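PDB 4IQN: putative cytoplasmic protein from Salmonella enterica subsp. enterica serovar Typhimurium, which is of unknown function and belongs to a family built around a domain that is itself uncharacterised (DUF5066). Local coordinates for residues 19-25 and 61-67; 134-139 and 150-155; 171-175 and 187-192. All blocks are in the same frame, centred on the assembly; numbering follows the deposited sequence.

Contact 1 of 3, residues 19-25 and 61-67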
loop_
_atom_site.group_PDB
_atom_site.type_symbol
_atom_site.label_atom_id
_atom_site.label_comp_id
_atom_site.label_asym_id
_atom_site.label_seq_id
_atom_site.Cartn_x
_atom_site.Cartn_y
_atom_site.Cartn_z
ATOM N N ASN A 19 -10.047 1.535 17.129
ATOM C CA ASN A 19 -10.413 0.296 16.451
ATOM C C ASN A 19 -11.893 -0.030 16.651
ATOM O O ASN A 19 -12.374 -0.125 17.765
ATOM C CB ASN A 19 -9.552 -0.841 16.962
ATOM C CG ASN A 19 -9.729 -2.143 16.185
ATOM O OD1 ASN A 19 -10.406 -2.230 15.165
ATOM N ND2 ASN A 19 -9.066 -3.161 16.673
ATOM N N ARG A 20 -12.597 -0.211 15.548
ATOM C CA ARG A 20 -14.019 -0.475 15.568
ATOM C C ARG A 20 -14.309 -1.979 15.505
ATOM O O ARG A 20 -15.463 -2.399 15.622
ATOM C CB ARG A 20 -14.682 0.268 14.413
ATOM C CG ARG A 20 -14.672 1.794 14.554
ATOM C CD ARG A 20 -15.688 2.243 15.560
ATOM N NE ARG A 20 -16.995 1.692 15.227
ATOM C CZ ARG A 20 -17.912 2.287 14.468
ATOM N NH1 ARG A 20 -17.694 3.490 13.949
ATOM N NH2 ARG A 20 -19.065 1.662 14.231
ATOM N N ASN A 21 -13.267 -2.782 15.328
ATOM C CA ASN A 21 -13.415 -4.227 15.283
ATOM C C ASN A 21 -13.623 -4.773 16.668
ATOM O O ASN A 21 -12.767 -4.635 17.532
ATOM C CB ASN A 21 -12.162 -4.898 14.717
ATOM C CG ASN A 21 -12.278 -6.396 14.707
ATOM O OD1 ASN A 21 -13.372 -6.949 14.621
ATOM N ND2 ASN A 21 -11.160 -7.062 14.785
ATOM N N LYS A 22 -14.762 -5.424 16.848
ATOM C CA LYS A 22 -15.175 -5.947 18.138
ATOM C C LYS A 22 -14.515 -7.307 18.436
ATOM O O LYS A 22 -14.589 -7.790 19.562
ATOM C CB LYS A 22 -16.706 -6.103 18.176
ATOM C CG LYS A 22 -17.511 -4.867 17.797
ATOM C CD LYS A 22 -17.363 -3.731 18.811
ATOM C CE LYS A 22 -18.548 -2.774 18.743
ATOM N NZ LYS A 22 -19.828 -3.520 18.845
ATOM N N VAL A 23 -13.883 -7.931 17.434
ATOM C CA VAL A 23 -13.200 -9.226 17.659
ATOM C C VAL A 23 -11.727 -9.167 17.249
ATOM O O VAL A 23 -11.341 -9.685 16.170
ATOM C CB VAL A 23 -13.893 -10.411 16.949
ATOM C CG1 VAL A 23 -13.324 -11.714 17.493
ATOM C CG2 VAL A 23 -15.394 -10.433 17.216
ATOM N N PRO A 24 -10.889 -8.539 18.098
ATOM C CA PRO A 24 -9.498 -8.343 17.698
ATOM C C PRO A 24 -8.805 -9.677 17.544
ATOM O O PRO A 24 -8.994 -10.548 18.369
ATOM C CB PRO A 24 -8.892 -7.502 18.845
ATOM C CG PRO A 24 -9.810 -7.672 19.993
ATOM C CD PRO A 24 -11.172 -7.938 19.419
ATOM N N THR A 25 -8.021 -9.832 16.489
ATOM C CA THR A 25 -7.371 -11.116 16.185
ATOM C C THR A 25 -5.888 -10.907 15.871
ATOM O O THR A 25 -5.485 -10.824 14.711
ATOM C CB THR A 25 -8.075 -11.833 15.003
ATOM O OG1 THR A 25 -8.158 -10.955 13.846
ATOM C CG2 THR A 25 -9.470 -12.237 15.407
ATOM N N TYR A 61 -1.305 -6.706 16.421
ATOM C CA TYR A 61 -2.327 -6.152 17.288
ATOM C C TYR A 61 -3.696 -6.738 16.902
ATOM O O TYR A 61 -4.400 -7.328 17.735
ATOM C CB TYR A 61 -2.305 -4.605 17.282
ATOM C CG TYR A 61 -3.619 -4.054 17.770
ATOM C CD1 TYR A 61 -4.110 -4.425 19.012
ATOM C CD2 TYR A 61 -4.396 -3.229 16.973
ATOM C CE1 TYR A 61 -5.343 -3.993 19.451
ATOM C CE2 TYR A 61 -5.638 -2.791 17.400
ATOM C CZ TYR A 61 -6.091 -3.174 18.649
ATOM O OH TYR A 61 -7.296 -2.767 19.099
ATOM N N ASP A 62 -4.054 -6.628 15.632
ATOM C CA ASP A 62 -5.346 -7.080 15.171
ATOM C C ASP A 62 -5.340 -7.148 13.656
ATOM O O ASP A 62 -5.404 -6.114 12.969
ATOM C CB ASP A 62 -6.414 -6.112 15.680
ATOM C CG ASP A 62 -7.820 -6.489 15.261
ATOM O OD1 ASP A 62 -8.042 -7.594 14.676
ATOM O OD2 ASP A 62 -8.727 -5.647 15.526
ATOM N N ARG A 63 -5.327 -8.369 13.126
ATOM C CA ARG A 63 -5.279 -8.554 11.685
ATOM C C ARG A 63 -6.578 -8.099 11.024
ATOM O O ARG A 63 -6.631 -7.987 9.789
ATOM C CB ARG A 63 -4.961 -10.007 11.335
ATOM C CG ARG A 63 -6.151 -10.904 11.319
ATOM C CD ARG A 63 -5.744 -12.367 11.201
ATOM N NE ARG A 63 -5.137 -12.856 12.428
ATOM C CZ ARG A 63 -4.685 -14.095 12.568
ATOM N NH1 ARG A 63 -4.780 -14.949 11.560
ATOM N NH2 ARG A 63 -4.152 -14.485 13.704
ATOM N N ASP A 64 -7.606 -7.847 11.844
ATOM C CA ASP A 64 -8.935 -7.489 11.368
ATOM C C ASP A 64 -9.360 -6.071 11.829
ATOM O O ASP A 64 -10.552 -5.739 11.872
ATOM C CB ASP A 64 -9.949 -8.544 11.854
ATOM C CG ASP A 64 -9.757 -9.908 11.185
ATOM O OD1 ASP A 64 -9.405 -9.937 9.976
ATOM O OD2 ASP A 64 -9.986 -10.959 11.860
ATOM N N LEU A 65 -8.386 -5.230 12.142
ATOM C CA LEU A 65 -8.672 -3.879 12.640
ATOM C C LEU A 65 -9.496 -3.079 11.650
ATOM O O LEU A 65 -9.435 -3.306 10.445
ATOM C CB LEU A 65 -7.381 -3.152 13.022
ATOM C CG LEU A 65 -6.467 -2.748 11.891
ATOM C CD1 LEU A 65 -6.807 -1.328 11.421
ATOM C CD2 LEU A 65 -5.022 -2.795 12.355
ATOM N N LEU A 66 -10.307 -2.191 12.209
ATOM C CA LEU A 66 -11.172 -1.282 11.482
ATOM C C LEU A 66 -10.857 0.117 12.000
ATOM O O LEU A 66 -10.842 0.342 13.206
ATOM C CB LEU A 66 -12.652 -1.629 11.745
ATOM C CG LEU A 66 -13.186 -2.929 11.150
ATOM C CD1 LEU A 66 -14.606 -3.278 11.584
ATOM C CD2 LEU A 66 -13.126 -2.824 9.630
ATOM N N SER A 67 -10.590 1.053 11.089
ATOM C CA SER A 67 -10.245 2.392 11.470
ATOM C C SER A 67 -11.427 3.117 12.090
ATOM O O SER A 67 -12.537 2.579 12.161
ATOM C CB SER A 67 -9.793 3.196 10.254
ATOM O OG SER A 67 -10.880 3.432 9.380
HETATM O O HOH W 1 -12.083 -10.854 13.655
#
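The carboxylate of Asp62 and the amides of Asn19 and Asn21 join two irregular loop segments, 19-25 and 61-67, through a polar network. Asp62 OD2 takes one N-H from each asparagine: Asn19 ND2 at 2.8 Å on its anti lone pair and Asn21 ND2 at 2.9 Å on its syn lone pair. The Asn21 amide lies nearly coplanar with the carboxylate, whereas that of Asn19 is turned 44° from it. The other oxygen, Asp62 OD1, receives the backbone N of Thr25 and that of Asp64 from opposite faces of the carboxylate, the second bond forming an Asx turn. Four good bonds thus fix the rotation of this buried group and probably favour its charged form.

With CG extended away from its own nitrogen (chi1 -172°), Asn19 sends its amide across to the other loop. Its second N-H points straight at the hydroxyl of Tyr61, Asn19 ND2 to Tyr61 OH 3.0 Å, while Asn19 OD1 accepts Leu66 N at 3.0 Å and, from the other face of the amide, Asn21 N in a further Asx turn. Nearby, Arg20 N donates to Leu66 O.

Farther along, Thr25 O is held from both faces of its carbonyl plane by Arg63 N and Arg63 NE, the latter at 3.1 Å. Arg63 bends at chi3 (71°) to bring NE back to this oxygen. Thr25 OG1 donates to Asp64 OD2 at 2.7 Å, above the carboxylate plane, and a water links that same oxygen to Val23 O.

Arg63 NH2 continues to Pro26 O. Segment 19-25 runs from the end of helix 8-18, against which Tyr61 packs, toward helix 29-34; segment 61-67 belongs to the connection between strands 48-49 and 86-87.

Contact 2 of 3, residues 134-139 and 150-155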
loop_
_atom_site.group_PDB
_atom_site.type_symbol
_atom_site.label_atom_id
_atom_site.label_comp_id
_atom_site.label_asym_id
_atom_site.label_seq_id
_atom_site.Cartn_x
_atom_site.Cartn_y
_atom_site.Cartn_z
ATOM N N GLN A 134 -9.651 6.301 -3.889
ATOM C CA GLN A 134 -8.285 6.036 -4.361
ATOM C C GLN A 134 -7.793 4.652 -3.936
ATOM O O GLN A 134 -8.257 4.088 -2.929
ATOM C CB GLN A 134 -7.294 7.074 -3.882
ATOM C CG GLN A 134 -7.528 8.429 -4.492
ATOM C CD GLN A 134 -6.477 9.467 -4.164
ATOM O OE1 GLN A 134 -5.485 9.220 -3.477
ATOM N NE2 GLN A 134 -6.717 10.671 -4.654
ATOM N N ALA A 135 -6.832 4.145 -4.695
ATOM C CA ALA A 135 -6.071 2.943 -4.277
ATOM C C ALA A 135 -4.812 3.379 -3.549
ATOM O O ALA A 135 -4.151 4.360 -3.954
ATOM C CB ALA A 135 -5.721 2.073 -5.509
ATOM N N ILE A 136 -4.428 2.630 -2.503
ATOM C CA ILE A 136 -3.281 2.944 -1.705
ATOM C C ILE A 136 -2.407 1.679 -1.717
ATOM O O ILE A 136 -2.955 0.563 -1.600
ATOM C CB ILE A 136 -3.671 3.185 -0.226
ATOM C CG1 ILE A 136 -4.775 4.242 -0.039
ATOM C CG2 ILE A 136 -2.474 3.493 0.641
ATOM C CD1 ILE A 136 -4.376 5.591 -0.517
ATOM N N PHE A 137 -1.084 1.854 -1.853
ATOM C CA PHE A 137 -0.162 0.703 -1.903
ATOM C C PHE A 137 1.068 1.027 -1.080
ATOM O O PHE A 137 1.517 2.168 -1.000
ATOM C CB PHE A 137 0.331 0.403 -3.318
ATOM C CG PHE A 137 -0.724 0.356 -4.364
ATOM C CD1 PHE A 137 -1.362 -0.828 -4.699
ATOM C CD2 PHE A 137 -1.075 1.499 -5.064
ATOM C CE1 PHE A 137 -2.341 -0.875 -5.665
ATOM C CE2 PHE A 137 -2.021 1.455 -6.039
ATOM C CZ PHE A 137 -2.676 0.282 -6.346
ATOM N N ILE A 138 1.632 0.009 -0.459
ATOM C CA ILE A 138 2.948 0.094 0.038
ATOM C C ILE A 138 3.851 -0.253 -1.142
ATOM O O ILE A 138 3.649 -1.294 -1.811
ATOM C CB ILE A 138 3.187 -0.852 1.240
ATOM C CG1 ILE A 138 2.107 -0.694 2.319
ATOM C CG2 ILE A 138 4.524 -0.560 1.853
ATOM C CD1 ILE A 138 2.317 -1.665 3.473
ATOM N N TYR A 139 4.820 0.614 -1.386
ATOM C CA TYR A 139 5.692 0.537 -2.569
ATOM C C TYR A 139 6.973 -0.132 -2.148
ATOM O O TYR A 139 7.790 0.478 -1.458
ATOM C CB TYR A 139 5.973 1.967 -3.090
ATOM C CG TYR A 139 6.315 2.061 -4.545
ATOM C CD1 TYR A 139 5.395 1.687 -5.526
ATOM C CD2 TYR A 139 7.553 2.548 -4.968
ATOM C CE1 TYR A 139 5.714 1.776 -6.894
ATOM C CE2 TYR A 139 7.865 2.637 -6.343
ATOM C CZ TYR A 139 6.947 2.247 -7.296
ATOM O OH TYR A 139 7.256 2.333 -8.666
ATOM N N PRO A 150 7.781 3.505 1.119
ATOM C CA PRO A 150 6.841 4.599 0.773
ATOM C C PRO A 150 5.418 4.109 0.525
ATOM O O PRO A 150 5.178 2.911 0.324
ATOM C CB PRO A 150 7.409 5.161 -0.529
ATOM C CG PRO A 150 8.742 4.553 -0.708
ATOM C CD PRO A 150 8.754 3.265 0.052
ATOM N N ILE A 151 4.466 5.038 0.527
ATOM C CA ILE A 151 3.120 4.791 0.066
ATOM C C ILE A 151 2.965 5.357 -1.349
ATOM O O ILE A 151 3.489 6.434 -1.656
ATOM C CB ILE A 151 2.119 5.483 1.004
ATOM C CG1 ILE A 151 2.182 4.799 2.386
ATOM C CG2 ILE A 151 0.694 5.485 0.442
ATOM C CD1 ILE A 151 1.579 3.405 2.392
ATOM N N ALA A 152 2.265 4.608 -2.195
ATOM C CA ALA A 152 1.850 5.086 -3.513
ATOM C C ALA A 152 0.337 5.183 -3.537
ATOM O O ALA A 152 -0.362 4.411 -2.842
ATOM C CB ALA A 152 2.325 4.157 -4.588
ATOM N N ARG A 153 -0.163 6.120 -4.347
ATOM C CA ARG A 153 -1.574 6.311 -4.567
ATOM C C ARG A 153 -1.917 6.186 -6.044
ATOM O O ARG A 153 -1.094 6.512 -6.912
ATOM C CB ARG A 153 -2.039 7.701 -4.044
ATOM C CG ARG A 153 -2.095 7.784 -2.551
ATOM C CD ARG A 153 -2.428 9.177 -2.079
ATOM N NE ARG A 153 -2.634 9.252 -0.653
ATOM C CZ ARG A 153 -3.819 9.225 -0.035
ATOM N NH1 ARG A 153 -4.953 9.169 -0.705
ATOM N NH2 ARG A 153 -3.872 9.317 1.273
HETATM N N MSE A 154 -3.130 5.723 -6.328
HETATM C CA MSE A 154 -3.640 5.678 -7.695
HETATM C C MSE A 154 -5.063 6.175 -7.734
HETATM O O MSE A 154 -5.927 5.741 -6.984
HETATM C CB MSE A 154 -3.468 4.292 -8.297
HETATM C CG MSE A 154 -4.107 4.166 -9.666
HETATM SE SE MSE A 154 -3.685 2.396 -10.311
HETATM C CE MSE A 154 -3.755 2.815 -12.216
ATOM N N GLU A 155 -5.323 7.094 -8.634
ATOM C CA GLU A 155 -6.670 7.611 -8.836
ATOM C C GLU A 155 -6.908 7.711 -10.309
ATOM O O GLU A 155 -6.098 8.294 -11.015
ATOM C CB GLU A 155 -6.822 8.991 -8.226
ATOM C CG GLU A 155 -8.287 9.415 -8.206
ATOM C CD GLU A 155 -8.435 10.855 -7.825
ATOM O OE1 GLU A 155 -7.994 11.748 -8.611
ATOM O OE2 GLU A 155 -9.001 11.073 -6.734
#
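Strands 135-139 and 151-155 pair as an antiparallel beta hairpin, the central two strands of a four-stranded antiparallel sheet. Ala135 with Met154 and Phe137 with Ala152 are hydrogen-bonded pairs, each closed by two backbone bonds; Phe137 N reaches Ala152 O at 2.8 Å. Ile136 with Arg153 and Ile138 with Ile151 are the non-hydrogen-bonded pairs between and beside them. Toward the hairpin loop, Tyr139 N donates to Pro150 O.

On the face carrying the isoleucines, Ile136 CG2 meets Ile151 CG2 at 3.7 Å on a diagonal. Ile136 and Arg153 run side by side in the same direction, and Ile136 CD1 rests over one face of the guanidinium, toward its rim. The opposite face holds Ala135, Phe137, Ala152 and Met154, here selenomethionine. The Phe137 ring presents its CE2 edge to Met154 CB at 3.9 Å, and Tyr139 CD1 packs on the methyl of Ala152.

Where the hairpin opens, Gln134 joins the two charged side chains Arg153 and Glu155. Its chain is extended beyond CG (chi2 -174°), which carries the amide across to the neighbouring strand. Gln134 NE2 donates to Glu155 OE2 at 3.1 Å from above the carboxylate plane; Gln134 OE1 accepts Arg153 NH1 at 2.8 Å, the donor lying 45° out of the amide carbonyl plane while the oxygen stays within the plane of the guanidinium.

Outward from this shell, Ile136 and Ile138 bond through their backbones to strand 124-128, and Arg153 bonds likewise to Trp160 of strand 158-161, so both hairpin strands are interior. Pro150 lies against helix 190-207, and the Tyr139 hydroxyl is hydrogen-bonded to Glu210. With NH1 engaged by Gln134, the Arg153 guanidinium is also held through NH2, which forms a salt bridge to Glu163 OE2.

Contact 3 of 3, residues 171-175 and 187-192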
loop_
_atom_site.group_PDB
_atom_site.type_symbol
_atom_site.label_atom_id
_atom_site.label_comp_id
_atom_site.label_asym_id
_atom_site.label_seq_id
_atom_site.Cartn_x
_atom_site.Cartn_y
_atom_site.Cartn_z
ATOM N N TYR A 171 -1.587 8.072 10.621
ATOM C CA TYR A 171 -1.758 9.249 11.480
ATOM C C TYR A 171 -2.783 10.184 10.855
ATOM O O TYR A 171 -3.628 10.782 11.562
ATOM C CB TYR A 171 -0.432 9.983 11.710
ATOM C CG TYR A 171 0.322 9.538 12.947
ATOM C CD1 TYR A 171 -0.053 9.973 14.224
ATOM C CD2 TYR A 171 1.383 8.672 12.855
ATOM C CE1 TYR A 171 0.623 9.558 15.349
ATOM C CE2 TYR A 171 2.082 8.267 13.995
ATOM C CZ TYR A 171 1.698 8.698 15.241
ATOM O OH TYR A 171 2.387 8.286 16.387
ATOM N N ASN A 172 -2.710 10.320 9.540
ATOM C CA ASN A 172 -3.662 11.182 8.837
ATOM C C ASN A 172 -5.091 10.595 8.899
ATOM O O ASN A 172 -6.034 11.311 9.212
ATOM C CB ASN A 172 -3.194 11.492 7.429
ATOM C CG ASN A 172 -2.113 12.560 7.394
ATOM O OD1 ASN A 172 -0.907 12.303 7.491
ATOM N ND2 ASN A 172 -2.542 13.770 7.273
ATOM N N ILE A 173 -5.240 9.284 8.692
ATOM C CA ILE A 173 -6.561 8.653 8.794
ATOM C C ILE A 173 -7.173 8.903 10.170
ATOM O O ILE A 173 -8.324 9.302 10.279
ATOM C CB ILE A 173 -6.504 7.131 8.504
ATOM C CG1 ILE A 173 -6.143 6.854 7.048
ATOM C CG2 ILE A 173 -7.781 6.412 8.921
ATOM C CD1 ILE A 173 -7.135 7.361 6.033
ATOM N N ILE A 174 -6.369 8.686 11.200
ATOM C CA ILE A 174 -6.824 8.758 12.581
ATOM C C ILE A 174 -7.067 10.184 13.089
ATOM O O ILE A 174 -7.785 10.376 14.063
ATOM C CB ILE A 174 -5.792 8.064 13.478
ATOM C CG1 ILE A 174 -5.902 6.553 13.258
ATOM C CG2 ILE A 174 -5.991 8.436 14.931
ATOM C CD1 ILE A 174 -4.804 5.753 13.904
ATOM N N SER A 175 -6.502 11.175 12.404
ATOM C CA SER A 175 -6.583 12.589 12.852
ATOM C C SER A 175 -8.008 13.138 12.937
ATOM O O SER A 175 -8.268 14.054 13.709
ATOM C CB SER A 175 -5.725 13.526 11.964
ATOM O OG SER A 175 -6.274 13.656 10.662
ATOM N N LEU A 187 0.128 17.643 11.311
ATOM C CA LEU A 187 0.840 16.540 10.611
ATOM C C LEU A 187 1.735 16.982 9.461
ATOM O O LEU A 187 2.146 16.175 8.645
ATOM C CB LEU A 187 -0.161 15.487 10.170
ATOM C CG LEU A 187 -1.019 14.885 11.300
ATOM C CD1 LEU A 187 -2.023 13.883 10.753
ATOM C CD2 LEU A 187 -0.137 14.256 12.349
ATOM N N HIS A 188 2.063 18.260 9.398
ATOM C CA HIS A 188 3.025 18.754 8.404
ATOM C C HIS A 188 4.425 18.700 9.008
ATOM O O HIS A 188 5.011 19.704 9.365
ATOM C CB HIS A 188 2.673 20.168 7.929
ATOM C CG HIS A 188 1.436 20.236 7.114
ATOM N ND1 HIS A 188 0.178 20.328 7.673
ATOM C CD2 HIS A 188 1.255 20.227 5.769
ATOM C CE1 HIS A 188 -0.725 20.368 6.707
ATOM N NE2 HIS A 188 -0.097 20.310 5.547
ATOM N N LEU A 189 4.956 17.483 9.173
ATOM C CA LEU A 189 6.192 17.304 9.887
ATOM C C LEU A 189 7.375 17.307 8.910
ATOM O O LEU A 189 7.324 16.626 7.874
ATOM C CB LEU A 189 6.150 15.990 10.668
ATOM C CG LEU A 189 4.949 15.770 11.592
ATOM C CD1 LEU A 189 5.122 14.473 12.328
ATOM C CD2 LEU A 189 4.880 16.909 12.548
ATOM N N PRO A 190 8.448 18.061 9.236
ATOM C CA PRO A 190 9.583 18.174 8.310
ATOM C C PRO A 190 10.240 16.846 8.077
ATOM O O PRO A 190 10.743 16.604 6.989
ATOM C CB PRO A 190 10.530 19.145 8.992
ATOM C CG PRO A 190 10.005 19.344 10.354
ATOM C CD PRO A 190 8.555 19.038 10.333
ATOM N N GLN A 191 10.214 15.975 9.077
ATOM C CA GLN A 191 10.893 14.670 8.853
ATOM C C GLN A 191 10.176 13.815 7.837
ATOM O O GLN A 191 10.832 13.030 7.087
ATOM C CB GLN A 191 11.172 13.927 10.178
ATOM C CG GLN A 191 9.948 13.570 10.954
ATOM C CD GLN A 191 9.561 14.617 12.023
ATOM O OE1 GLN A 191 9.616 15.877 11.822
ATOM N NE2 GLN A 191 9.139 14.087 13.178
ATOM N N TRP A 192 8.844 13.917 7.793
ATOM C CA TRP A 192 8.065 13.262 6.756
ATOM C C TRP A 192 8.327 13.828 5.385
ATOM O O TRP A 192 8.548 13.070 4.433
ATOM C CB TRP A 192 6.585 13.245 7.080
ATOM C CG TRP A 192 6.204 12.334 8.240
ATOM C CD1 TRP A 192 6.945 11.285 8.765
ATOM C CD2 TRP A 192 4.969 12.335 8.943
ATOM N NE1 TRP A 192 6.236 10.662 9.750
ATOM C CE2 TRP A 192 5.030 11.295 9.905
ATOM C CE3 TRP A 192 3.829 13.169 8.924
ATOM C CZ2 TRP A 192 3.974 11.006 10.767
ATOM C CZ3 TRP A 192 2.810 12.896 9.785
ATOM C CH2 TRP A 192 2.891 11.833 10.731
#
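Tyr171 and Asn172, near the C-terminal end of helix 166-174, face Leu187 and Trp192, but the backbones stay apart, the nearest CA atoms, those of Asn172 and Leu187, being 7.2 Å from each other. Segment 187-192 passes through an inverse gamma turn centred on His188, reaches the N-cap position at Leu189 and enters helix 190-207.

No hydrogen bond crosses the contact; side chains meet one another, and Leu187 also packs on the backbone of Tyr171. With its CG opposite the carbonyl carbon (chi1 -57°), Leu187 reaches over with one branch, CD1, lying 3.6 Å from Tyr171 O, 3.9 Å from Ser175 CB and also against the side chain of Asn172. Trp192 comes in with the far corner of its six-membered ring, CH2 standing 3.9 Å from Tyr171 CB; the two aromatic planes are inclined at 47°. On the tryptophan itself, Leu187 CB sits at the edge and Leu189 CD1 lies over one face. Ser175 OG donates to Asn172 O at 2.8 Å, an oxygen that Ser175 N also reaches. Tyr171 continues onto helix 8-18, and its hydroxyl donates to Ser7 O.

The contact closes a helix-loop-helix connection, packing the C-terminal part of helix 166-174 against the entry to helix 190-207.

Along the chain the three contacts follow in series, each closing before the next opens, and all belong to the DUF5066 region. The centre of contact 2 is about 5 Å from the chain centre, those of contacts 1 and 3 about 18 and 17 Å. The centre of contact 1 is about 22 Å from each of the others; those of contacts 2 and 3 are about 16 Å apart. Contacts 1 and 3 nevertheless touch, Ser67 CB packing on Ile173 CG2 at 4.0 Å, and helix 8-18 borders both. Helix 190-207 begins in contact 3 and packs on Pro150, so this helix links contact 3 to the hairpin, while contact 1 does not touch contact 2.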